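Local coordinates for 2S Albumin protein (PDB 6IX1) that is a seed albumin with a hemopexin-type propeller fold, probably serving in storage, its precise molecular role unsettled, at residues Y74-G78 against S79-Y83; T112-E115 against D116-S120; S177-E180 against P181-Y184; A121-T125 against K126-V130. One frame throughout, in Å; residues are numbered along the deposited sequence.

Interaction 1 (Y74-G78 against S79-Y83); sequences YVFSG and SQCAY
The ring of Y83 lies over one face of the Y74 ring in an offset stack, the centroids 4.2 Å apart and the planes 24° from parallel. Y83 CD1 sits above the centre of the Y74 ring, its shortest approach being 3.3 Å to Y74 CE2. The two rings leave their backbones in different directions: Y74 CG is anti to its carbonyl carbon (chi1 -76°), whereas Y83 CG is anti to its backbone N (chi1 -161°), which brings both rings together on one face of the sheet. F106 and F66 meet the Y74 ring as well, and Y83 OH is hydrogen-bonded to T68 OG1.

On the same face of the sheet, C81 CB reaches F76 CD2 at 3.4 Å, and C81 SG makes an oblique sulfur-aromatic contact with that ring.

These pairs belong to a two-residue beta hairpin joining strands 72-77 and 80-85, closed by a type II' turn from S77 to Q80 with G78 at positive phi; its antiparallel sheet is one blade of the hemopexin-type propeller.

Backbone bonds set the register. V75 N gives a nearly straight bond to A82 O (2.9 Å), and A82 N returns one to V75 O. S77 and Q80 exchange a second pair, in which Q80 N stands above the carbonyl plane of S77. S77 OG turns elsewhere, to G61 O and A56 O, and a water donates to S77 O and, weakly, to Q80 OE1.

Interaction 2 (T112-E115 against D116-S120); sequences TVFE and DGIDS
F114 and I118 make the apolar part of this contact: I118 CG1 comes within 4.0 Å of F114 CD1, at a slant that is neither over the ring nor at its edge. I118 CG2 is almost as near to the same ring carbon, so the branched side chain straddles one corner of the phenyl group. Over the centre of one ring face lies V113 CG2, while L132, I152 and L109 also touch F114 and enclose it.

The backbone bonds describe two consecutive type I turns, T112 to E115 and F114 to G117. E115 N reaches T112 O at 3.1 Å, and G117 N reaches F114 O at 3.1 Å, the latter donor standing 60° out of the carbonyl plane. T112 OG1 accepts from F114 N at 3.2 Å, which is an ST turn, and is itself hydrogen-bonded to L109 O. This part of the loop after helix 102-105 leads to strand 120-123, the first strand of the next sheet, where D119 and S120 both face F133 in a classic beta bulge.

One water bridges the two turns: it accepts from D116 N at 2.9 Å and gives a weak bond to V113 O. K134 NZ binds V113 O and G117 O, tying the two turns to strand 129-134.

E115 and D116 point the same way, E115 OE2 lying 4.4 Å from D116 OD1. E115 OE1 accepts from N111 N, which holds that carboxylate in place. Two acids this close are likely to raise each other's proton affinity slightly, an effect that the bond from N111 N would probably offset in part at E115.

Interaction 3 (S177-E180 against P181-Y184); sequences SHKE and PEAY. With SO4 (sulfate ion), chain D.
One water gathers three side chains of this turn: it lies 2.7 Å from S177 OG and donates to E182 OE1 and to Y184 OH. S177 OG also accepts from K179 N at 2.9 Å, an ST turn made possible because OG stands anti to the backbone N of S177 (chi1 -176°). E182 OE1 has a stronger partner in R193, with which it forms a salt bridge; K179 crosses the E182 carboxylate instead, its CE 3.3 Å from OE2 while NZ stays 4.6 Å away, beyond salt-bridge range.

Several main-chain polar atoms are paired as well. S177 N donates to E182 O at 2.9 Å from above the carbonyl plane, and a second water donates to both E182 O and S177 O. E182 N meets K179 O in the carbonyl plane, on a lone pair, at 3.0 Å. Between these bonds the cis peptide before P181 lets the chain reverse.

Y184 OH gives its own hydrogen to sulfate O2 at 2.7 Å, the anion lying at the ring's edge; G32 N and Y191 OH are also hydrogen-bonded to the sulfate. A phenylalanine in place of Y184 would probably leave both the bridging water and the sulfate short of a partner. The sulfate probably comes from the crystallisation liquor. The whole is a cis-proline connection between strands 173-176 and 182-187, the two leading strands of a four-stranded antiparallel propeller blade.

Interaction 4 (A121-T125 against K126-V130); sequences AFRST and KGKEV
R123 and V130 form an antiparallel non-hydrogen-bonded pair with CA atoms 4.5 Å apart, beside a bond from S124 N to E129 O and flanking a loop that holds a type II' turn from K126 to E129.

From this pair R123 curls over the turn. Its CG is anti to the backbone N, and the bend at chi2 (67°) carries the guanidinium back to the loop, where G127 O meets it edge-on, 8° out of its plane. NH1 supplies the main bond, 2.8 Å to G127 O; NH2 to the same oxygen and NH1 to E129 O are weak. NE is taken by T68 O, just past strand 64-67.

S124 OG accepts a nearly straight bond from K126 N (2.9 Å, 169°), and a water links it to E129 OE1. Another water donates to both T125 O and G127 O. K126 NZ and E129 OE1 are a long salt bridge at 3.9 Å. The apolar contact is A121 CB against V130 CG1 at 4.1 Å, on the side facing F66.

A methionine in place of R123 would probably leave G127 O without its guanidinium partner and T68 O without the donor that links this hairpin to the chain after strand 64-67.

The hairpin opens a blade of the hemopexin-type propeller. With a cation bonded to the carbonyl of G127, the peptide there is likely to be further polarised, and one guanidinium-bearing side chain ties the turn to T68 next to the preceding blade.

How the interactions relate
Interactions 1, 2 and 4 follow the chain from one antiparallel sheet into the next, and interaction 3 belongs to a third. Interaction 1 touches interaction 2 where F76 CE2 packs on I118 CD1 at 3.7 Å, so the linker rests against the earlier hairpin; their centres are 10 Å apart. Interaction 2 runs directly into interaction 4 at S120-A121, although the centres lie about 17 Å apart. Interactions 3 and 4 have centres 11 Å apart and meet between sheets, A183 CB lying 3.9 Å from F122 CE1 and P181 CB 4.0 Å from T125 CG2. Interactions 1 and 3 sit on opposite sides of the chain's centre, 23 Å between centres; of these two, interaction 3 holds the sulfate.

Interaction 1 (Y74-G78 against S79-Y83)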
loop_
_atom_site.group_PDB
_atom_site.type_symbol
_atom_site.label_atom_id
_atom_site.label_comp_id
_atom_site.label_asym_id
_atom_site.label_seq_id
_atom_site.Cartn_x
_atom_site.Cartn_y
_atom_site.Cartn_z
ATOM N N TYR A 74 -1.016 2.131 -8.875
ATOM C CA TYR A 74 -2.443 2.459 -8.687
ATOM C C TYR A 74 -2.679 3.162 -7.380
ATOM O O TYR A 74 -2.038 2.776 -6.361
ATOM C CB TYR A 74 -3.341 1.218 -8.774
ATOM C CG TYR A 74 -3.558 0.723 -10.157
ATOM C CD1 TYR A 74 -4.560 1.276 -10.944
ATOM C CD2 TYR A 74 -2.777 -0.229 -10.753
ATOM C CE1 TYR A 74 -4.794 0.889 -12.254
ATOM C CE2 TYR A 74 -3.007 -0.652 -12.040
ATOM C CZ TYR A 74 -4.021 -0.089 -12.797
ATOM O OH TYR A 74 -4.229 -0.532 -14.067
ATOM N N VAL A 75 -3.536 4.168 -7.403
ATOM C CA VAL A 75 -3.994 4.824 -6.177
ATOM C C VAL A 75 -5.500 4.821 -6.124
ATOM O O VAL A 75 -6.157 4.686 -7.181
ATOM C CB VAL A 75 -3.428 6.256 -6.156
ATOM C CG1 VAL A 75 -1.914 6.253 -6.100
ATOM C CG2 VAL A 75 -3.852 7.157 -7.310
ATOM N N PHE A 76 -6.020 4.885 -4.923
ATOM C CA PHE A 76 -7.442 4.707 -4.614
ATOM C C PHE A 76 -7.890 5.791 -3.645
ATOM O O PHE A 76 -7.077 6.224 -2.829
ATOM C CB PHE A 76 -7.678 3.343 -3.954
ATOM C CG PHE A 76 -7.324 2.136 -4.807
ATOM C CD1 PHE A 76 -6.007 1.743 -5.005
ATOM C CD2 PHE A 76 -8.305 1.488 -5.542
ATOM C CE1 PHE A 76 -5.670 0.703 -5.856
ATOM C CE2 PHE A 76 -7.947 0.497 -6.422
ATOM C CZ PHE A 76 -6.640 0.074 -6.578
ATOM N N SER A 77 -9.152 6.156 -3.698
ATOM C CA SER A 77 -9.815 7.046 -2.743
ATOM C C SER A 77 -11.305 6.649 -2.770
ATOM O O SER A 77 -11.969 6.935 -3.746
ATOM C CB SER A 77 -9.640 8.481 -3.059
ATOM O OG SER A 77 -10.224 9.300 -2.068
ATOM N N GLY A 78 -11.745 5.969 -1.732
ATOM C CA GLY A 78 -13.112 5.415 -1.748
ATOM C C GLY A 78 -13.271 4.489 -2.932
ATOM O O GLY A 78 -12.465 3.621 -3.142
ATOM N N SER A 79 -14.328 4.678 -3.698
ATOM C CA SER A 79 -14.573 3.812 -4.875
ATOM C C SER A 79 -13.776 4.224 -6.103
ATOM O O SER A 79 -13.943 3.569 -7.092
ATOM C CB SER A 79 -16.043 3.677 -5.224
ATOM O OG SER A 79 -16.616 4.912 -5.650
ATOM N N GLN A 80 -13.045 5.338 -6.021
ATOM C CA GLN A 80 -12.323 5.850 -7.185
ATOM C C GLN A 80 -10.908 5.284 -7.209
ATOM O O GLN A 80 -10.297 5.031 -6.140
ATOM C CB GLN A 80 -12.239 7.357 -7.174
ATOM C CG GLN A 80 -13.606 7.995 -7.367
ATOM C CD GLN A 80 -13.527 9.494 -7.493
ATOM O OE1 GLN A 80 -14.040 10.210 -6.641
ATOM N NE2 GLN A 80 -12.924 9.961 -8.577
ATOM N N CYS A 81 -10.371 5.185 -8.416
ATOM C CA CYS A 81 -8.987 4.765 -8.582
ATOM C C CYS A 81 -8.385 5.368 -9.835
ATOM O O CYS A 81 -9.111 5.775 -10.750
ATOM C CB CYS A 81 -8.870 3.276 -8.404
ATOM S SG CYS A 81 -9.427 2.392 -9.822
ATOM N N ALA A 82 -7.071 5.376 -9.838
ATOM C CA ALA A 82 -6.304 5.899 -10.969
ATOM C C ALA A 82 -4.995 5.144 -11.099
ATOM O O ALA A 82 -4.439 4.745 -10.100
ATOM C CB ALA A 82 -6.067 7.384 -10.824
ATOM N N TYR A 83 -4.514 5.041 -12.324
ATOM C CA TYR A 83 -3.148 4.562 -12.623
ATOM C C TYR A 83 -2.293 5.791 -12.873
ATOM O O TYR A 83 -2.688 6.542 -13.713
ATOM C CB TYR A 83 -3.105 3.604 -13.811
ATOM C CG TYR A 83 -1.907 2.743 -13.919
ATOM C CD1 TYR A 83 -1.346 2.142 -12.823
ATOM C CD2 TYR A 83 -1.391 2.416 -15.133
ATOM C CE1 TYR A 83 -0.264 1.291 -12.947
ATOM C CE2 TYR A 83 -0.282 1.609 -15.269
ATOM C CZ TYR A 83 0.221 0.936 -14.178
ATOM O OH TYR A 83 1.278 0.082 -14.308
HETATM O O HOH W 1 -14.565 8.569 -3.693
#

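Interaction 2 (T112-E115 against D116-S120)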
loop_
_atom_site.group_PDB
_atom_site.type_symbol
_atom_site.label_atom_id
_atom_site.label_comp_id
_atom_site.label_asym_id
_atom_site.label_seq_id
_atom_site.Cartn_x
_atom_site.Cartn_y
_atom_site.Cartn_z
ATOM N N THR A 112 -17.746 -7.565 -6.343
ATOM C CA THR A 112 -16.958 -8.183 -5.271
ATOM C C THR A 112 -16.836 -7.274 -4.048
ATOM O O THR A 112 -17.153 -6.095 -4.109
ATOM C CB THR A 112 -15.575 -8.663 -5.702
ATOM O OG1 THR A 112 -14.705 -7.526 -5.745
ATOM C CG2 THR A 112 -15.614 -9.474 -6.948
ATOM N N VAL A 113 -16.242 -7.799 -2.975
ATOM C CA VAL A 113 -15.985 -6.972 -1.760
ATOM C C VAL A 113 -15.069 -5.758 -2.048
ATOM O O VAL A 113 -15.098 -4.778 -1.242
ATOM C CB VAL A 113 -15.375 -7.802 -0.637
ATOM C CG1 VAL A 113 -16.382 -8.838 -0.139
ATOM C CG2 VAL A 113 -14.010 -8.367 -1.012
ATOM N N PHE A 114 -14.370 -5.737 -3.140
ATOM C CA PHE A 114 -13.414 -4.671 -3.447
ATOM C C PHE A 114 -14.074 -3.521 -4.188
ATOM O O PHE A 114 -13.449 -2.452 -4.301
ATOM C CB PHE A 114 -12.270 -5.217 -4.295
ATOM C CG PHE A 114 -11.389 -6.197 -3.563
ATOM C CD1 PHE A 114 -10.681 -5.890 -2.436
ATOM C CD2 PHE A 114 -11.413 -7.529 -3.934
ATOM C CE1 PHE A 114 -9.956 -6.842 -1.752
ATOM C CE2 PHE A 114 -10.674 -8.477 -3.278
ATOM C CZ PHE A 114 -9.955 -8.132 -2.207
ATOM N N GLU A 115 -15.270 -3.691 -4.725
ATOM C CA GLU A 115 -15.774 -2.653 -5.666
ATOM C C GLU A 115 -15.992 -1.282 -4.986
ATOM O O GLU A 115 -15.853 -0.293 -5.646
ATOM C CB GLU A 115 -17.041 -3.109 -6.345
ATOM C CG GLU A 115 -18.295 -3.149 -5.560
ATOM C CD GLU A 115 -19.545 -3.431 -6.416
ATOM O OE1 GLU A 115 -19.426 -3.484 -7.724
ATOM O OE2 GLU A 115 -20.584 -3.623 -5.792
ATOM N N ASP A 116 -16.325 -1.235 -3.708
ATOM C CA ASP A 116 -16.609 0.059 -3.050
ATOM C C ASP A 116 -15.372 0.644 -2.372
ATOM O O ASP A 116 -15.461 1.730 -1.820
ATOM C CB ASP A 116 -17.724 -0.086 -1.998
ATOM C CG ASP A 116 -19.057 -0.534 -2.546
ATOM O OD1 ASP A 116 -19.378 -0.025 -3.583
ATOM O OD2 ASP A 116 -19.731 -1.341 -1.877
ATOM N N GLY A 117 -14.262 -0.078 -2.399
ATOM C CA GLY A 117 -13.026 0.370 -1.744
ATOM C C GLY A 117 -12.149 -0.797 -1.472
ATOM O O GLY A 117 -12.604 -1.885 -1.234
ATOM N N ILE A 118 -10.857 -0.496 -1.396
ATOM C CA ILE A 118 -9.832 -1.464 -0.979
ATOM C C ILE A 118 -9.144 -0.911 0.253
ATOM O O ILE A 118 -8.783 0.292 0.224
ATOM C CB ILE A 118 -8.893 -1.794 -2.177
ATOM C CG1 ILE A 118 -9.711 -2.157 -3.437
ATOM C CG2 ILE A 118 -7.914 -2.885 -1.774
ATOM C CD1 ILE A 118 -8.926 -2.581 -4.580
ATOM N N ASP A 119 -8.886 -1.754 1.256
ATOM C CA ASP A 119 -8.193 -1.208 2.439
ATOM C C ASP A 119 -6.701 -1.087 2.184
ATOM O O ASP A 119 -6.127 -0.073 2.646
ATOM C CB ASP A 119 -8.392 -2.137 3.634
ATOM C CG ASP A 119 -9.802 -2.191 4.222
ATOM O OD1 ASP A 119 -10.605 -1.261 3.911
ATOM O OD2 ASP A 119 -10.117 -3.158 4.916
ATOM N N SER A 120 -6.101 -2.075 1.582
ATOM C CA SER A 120 -4.646 -2.090 1.499
ATOM C C SER A 120 -4.220 -3.001 0.374
ATOM O O SER A 120 -5.057 -3.833 -0.061
ATOM C CB SER A 120 -3.999 -2.570 2.793
ATOM O OG SER A 120 -2.671 -2.185 2.914
HETATM O O HOH W 2 -17.470 -3.416 -2.185
#

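Interaction 3 (S177-E180 against P181-Y184)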
loop_
_atom_site.group_PDB
_atom_site.type_symbol
_atom_site.label_atom_id
_atom_site.label_comp_id
_atom_site.label_asym_id
_atom_site.label_seq_id
_atom_site.Cartn_x
_atom_site.Cartn_y
_atom_site.Cartn_z
ATOM N N SER A 177 8.685 -4.612 0.474
ATOM C CA SER A 177 10.050 -4.075 0.663
ATOM C C SER A 177 10.902 -4.218 -0.580
ATOM O O SER A 177 10.628 -5.089 -1.412
ATOM C CB SER A 177 10.708 -4.828 1.802
ATOM O OG SER A 177 11.951 -4.306 2.085
ATOM N N HIS A 178 11.922 -3.389 -0.676
ATOM C CA HIS A 178 12.985 -3.654 -1.653
ATOM C C HIS A 178 13.776 -4.913 -1.326
ATOM O O HIS A 178 14.441 -5.434 -2.195
ATOM C CB HIS A 178 13.919 -2.418 -1.706
ATOM C CG HIS A 178 13.263 -1.264 -2.413
ATOM N ND1 HIS A 178 12.477 -0.348 -1.776
ATOM C CD2 HIS A 178 13.276 -0.909 -3.725
ATOM C CE1 HIS A 178 12.068 0.551 -2.652
ATOM N NE2 HIS A 178 12.525 0.227 -3.831
ATOM N N LYS A 179 13.714 -5.283 -0.056
ATOM C CA LYS A 179 14.363 -6.530 0.359
ATOM C C LYS A 179 13.368 -7.664 0.193
ATOM O O LYS A 179 12.446 -7.823 0.981
ATOM C CB LYS A 179 14.851 -6.442 1.786
ATOM C CG LYS A 179 15.594 -7.653 2.308
ATOM C CD LYS A 179 16.008 -7.528 3.757
ATOM C CE LYS A 179 16.544 -8.810 4.352
ATOM N NZ LYS A 179 17.726 -9.245 3.589
ATOM N N GLU A 180 13.433 -8.359 -0.928
ATOM C CA GLU A 180 12.458 -9.416 -1.237
ATOM C C GLU A 180 12.740 -10.589 -0.338
ATOM O O GLU A 180 13.895 -10.798 -0.004
ATOM C CB GLU A 180 12.564 -9.827 -2.694
ATOM C CG GLU A 180 12.099 -8.739 -3.651
ATOM C CD GLU A 180 12.028 -9.288 -5.064
ATOM O OE1 GLU A 180 12.926 -10.028 -5.440
ATOM O OE2 GLU A 180 11.147 -8.929 -5.783
ATOM N N PRO A 181 11.724 -11.409 0.063
ATOM C CA PRO A 181 10.295 -11.204 -0.179
ATOM C C PRO A 181 9.618 -10.679 1.083
ATOM O O PRO A 181 8.704 -11.270 1.668
ATOM C CB PRO A 181 9.855 -12.631 -0.403
ATOM C CG PRO A 181 10.667 -13.425 0.583
ATOM C CD PRO A 181 11.975 -12.681 0.754
ATOM N N GLU A 182 10.104 -9.544 1.553
ATOM C CA GLU A 182 9.554 -8.923 2.766
ATOM C C GLU A 182 8.441 -7.926 2.391
ATOM O O GLU A 182 8.412 -7.351 1.308
ATOM C CB GLU A 182 10.619 -8.292 3.635
ATOM C CG GLU A 182 11.642 -9.278 4.070
ATOM C CD GLU A 182 12.717 -8.817 5.031
ATOM O OE1 GLU A 182 12.782 -7.632 5.368
ATOM O OE2 GLU A 182 13.532 -9.718 5.392
ATOM N N ALA A 183 7.586 -7.688 3.362
ATOM C CA ALA A 183 6.516 -6.703 3.250
ATOM C C ALA A 183 6.225 -6.119 4.603
ATOM O O ALA A 183 6.444 -6.797 5.604
ATOM C CB ALA A 183 5.274 -7.308 2.672
ATOM N N TYR A 184 5.692 -4.903 4.621
ATOM C CA TYR A 184 5.313 -4.214 5.858
ATOM C C TYR A 184 3.788 -4.089 5.856
ATOM O O TYR A 184 3.216 -3.635 4.874
ATOM C CB TYR A 184 5.931 -2.825 5.913
ATOM C CG TYR A 184 7.390 -2.840 6.095
ATOM C CD1 TYR A 184 8.242 -2.910 5.019
ATOM C CD2 TYR A 184 7.952 -2.831 7.359
ATOM C CE1 TYR A 184 9.615 -3.008 5.213
ATOM C CE2 TYR A 184 9.315 -2.927 7.553
ATOM C CZ TYR A 184 10.173 -2.934 6.473
ATOM O OH TYR A 184 11.529 -3.042 6.616
HETATM S S SO4 D . 11.796 -2.824 10.427
HETATM O O1 SO4 D . 12.877 -2.660 11.334
HETATM O O2 SO4 D . 12.373 -3.178 9.175
HETATM O O3 SO4 D . 11.109 -1.647 10.274
HETATM O O4 SO4 D . 10.858 -3.827 10.844
HETATM O O HOH W 3 9.308 -7.674 -1.297
HETATM O O HOH W 4 12.386 -5.072 4.602
#

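Interaction 4 (A121-T125 against K126-V130)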
loop_
_atom_site.group_PDB
_atom_site.type_symbol
_atom_site.label_atom_id
_atom_site.label_comp_id
_atom_site.label_asym_id
_atom_site.label_seq_id
_atom_site.Cartn_x
_atom_site.Cartn_y
_atom_site.Cartn_z
ATOM N N ALA A 121 -2.973 -2.894 -0.053
ATOM C CA ALA A 121 -2.465 -3.711 -1.115
ATOM C C ALA A 121 -0.963 -3.752 -1.095
ATOM O O ALA A 121 -0.369 -2.751 -0.629
ATOM C CB ALA A 121 -2.901 -3.174 -2.416
ATOM N N PHE A 122 -0.330 -4.761 -1.657
ATOM C CA PHE A 122 1.128 -4.693 -1.807
ATOM C C PHE A 122 1.527 -5.574 -2.943
ATOM O O PHE A 122 0.789 -6.531 -3.258
ATOM C CB PHE A 122 1.918 -5.017 -0.544
ATOM C CG PHE A 122 1.891 -6.417 -0.010
ATOM C CD1 PHE A 122 2.734 -7.374 -0.461
ATOM C CD2 PHE A 122 0.984 -6.787 0.973
ATOM C CE1 PHE A 122 2.724 -8.626 0.095
ATOM C CE2 PHE A 122 0.982 -8.012 1.584
ATOM C CZ PHE A 122 1.831 -8.944 1.071
ATOM N N ARG A 123 2.644 -5.282 -3.562
ATOM C CA ARG A 123 3.155 -6.009 -4.717
ATOM C C ARG A 123 3.791 -7.327 -4.337
ATOM O O ARG A 123 4.652 -7.393 -3.456
ATOM C CB ARG A 123 4.157 -5.078 -5.388
ATOM C CG ARG A 123 4.793 -5.593 -6.687
ATOM C CD ARG A 123 3.836 -5.710 -7.814
ATOM N NE ARG A 123 4.493 -5.889 -9.070
ATOM C CZ ARG A 123 4.872 -7.051 -9.636
ATOM N NH1 ARG A 123 4.505 -8.202 -9.076
ATOM N NH2 ARG A 123 5.469 -7.110 -10.794
ATOM N N SER A 124 3.339 -8.385 -4.991
ATOM C CA SER A 124 3.859 -9.722 -4.727
ATOM C C SER A 124 5.177 -9.907 -5.456
ATOM O O SER A 124 5.505 -9.248 -6.467
ATOM C CB SER A 124 2.845 -10.763 -5.165
ATOM O OG SER A 124 3.280 -12.088 -4.897
ATOM N N THR A 125 5.961 -10.889 -5.081
ATOM C CA THR A 125 7.036 -11.388 -5.895
ATOM C C THR A 125 6.512 -12.345 -6.984
ATOM O O THR A 125 7.315 -12.651 -7.831
ATOM C CB THR A 125 8.021 -12.166 -5.021
ATOM O OG1 THR A 125 7.294 -13.173 -4.330
ATOM C CG2 THR A 125 8.773 -11.300 -4.013
ATOM N N LYS A 126 5.281 -12.835 -6.895
ATOM C CA LYS A 126 4.757 -13.836 -7.888
ATOM C C LYS A 126 4.240 -13.050 -9.131
ATOM O O LYS A 126 3.167 -12.425 -9.067
ATOM C CB LYS A 126 3.666 -14.714 -7.269
ATOM C CG LYS A 126 3.206 -15.887 -8.142
ATOM C CD LYS A 126 2.474 -16.991 -7.451
ATOM C CE LYS A 126 1.114 -16.576 -6.834
ATOM N NZ LYS A 126 0.317 -17.696 -6.206
ATOM N N GLY A 127 4.919 -13.196 -10.254
ATOM C CA GLY A 127 4.523 -12.615 -11.520
ATOM C C GLY A 127 4.221 -11.140 -11.372
ATOM O O GLY A 127 5.032 -10.351 -10.809
ATOM N N LYS A 128 3.060 -10.702 -11.900
ATOM C CA LYS A 128 2.504 -9.341 -11.815
ATOM C C LYS A 128 1.392 -9.266 -10.748
ATOM O O LYS A 128 0.553 -8.417 -10.850
ATOM C CB LYS A 128 2.091 -8.813 -13.169
ATOM C CG LYS A 128 3.295 -8.839 -14.107
ATOM C CD LYS A 128 3.550 -7.732 -15.019
ATOM C CE LYS A 128 4.976 -7.797 -15.557
ATOM N NZ LYS A 128 5.358 -9.145 -16.055
ATOM N N GLU A 129 1.465 -10.132 -9.737
ATOM C CA GLU A 129 0.411 -10.151 -8.751
ATOM C C GLU A 129 0.579 -9.066 -7.682
ATOM O O GLU A 129 1.682 -8.641 -7.337
ATOM C CB GLU A 129 0.297 -11.476 -8.065
ATOM C CG GLU A 129 -0.282 -12.519 -9.011
ATOM C CD GLU A 129 -0.417 -13.913 -8.420
ATOM O OE1 GLU A 129 -0.486 -13.971 -7.169
ATOM O OE2 GLU A 129 -0.418 -14.861 -9.217
ATOM N N VAL A 130 -0.561 -8.638 -7.208
ATOM C CA VAL A 130 -0.756 -7.653 -6.145
ATOM C C VAL A 130 -1.774 -8.203 -5.174
ATOM O O VAL A 130 -2.886 -8.640 -5.595
ATOM C CB VAL A 130 -1.253 -6.339 -6.722
ATOM C CG1 VAL A 130 -1.541 -5.355 -5.629
ATOM C CG2 VAL A 130 -0.276 -5.766 -7.725
HETATM O O HOH W 5 0.976 -13.601 -4.895
HETATM O O HOH W 6 7.255 -14.659 -10.529
HETATM O O HOH W 7 7.629 -10.657 -9.982
#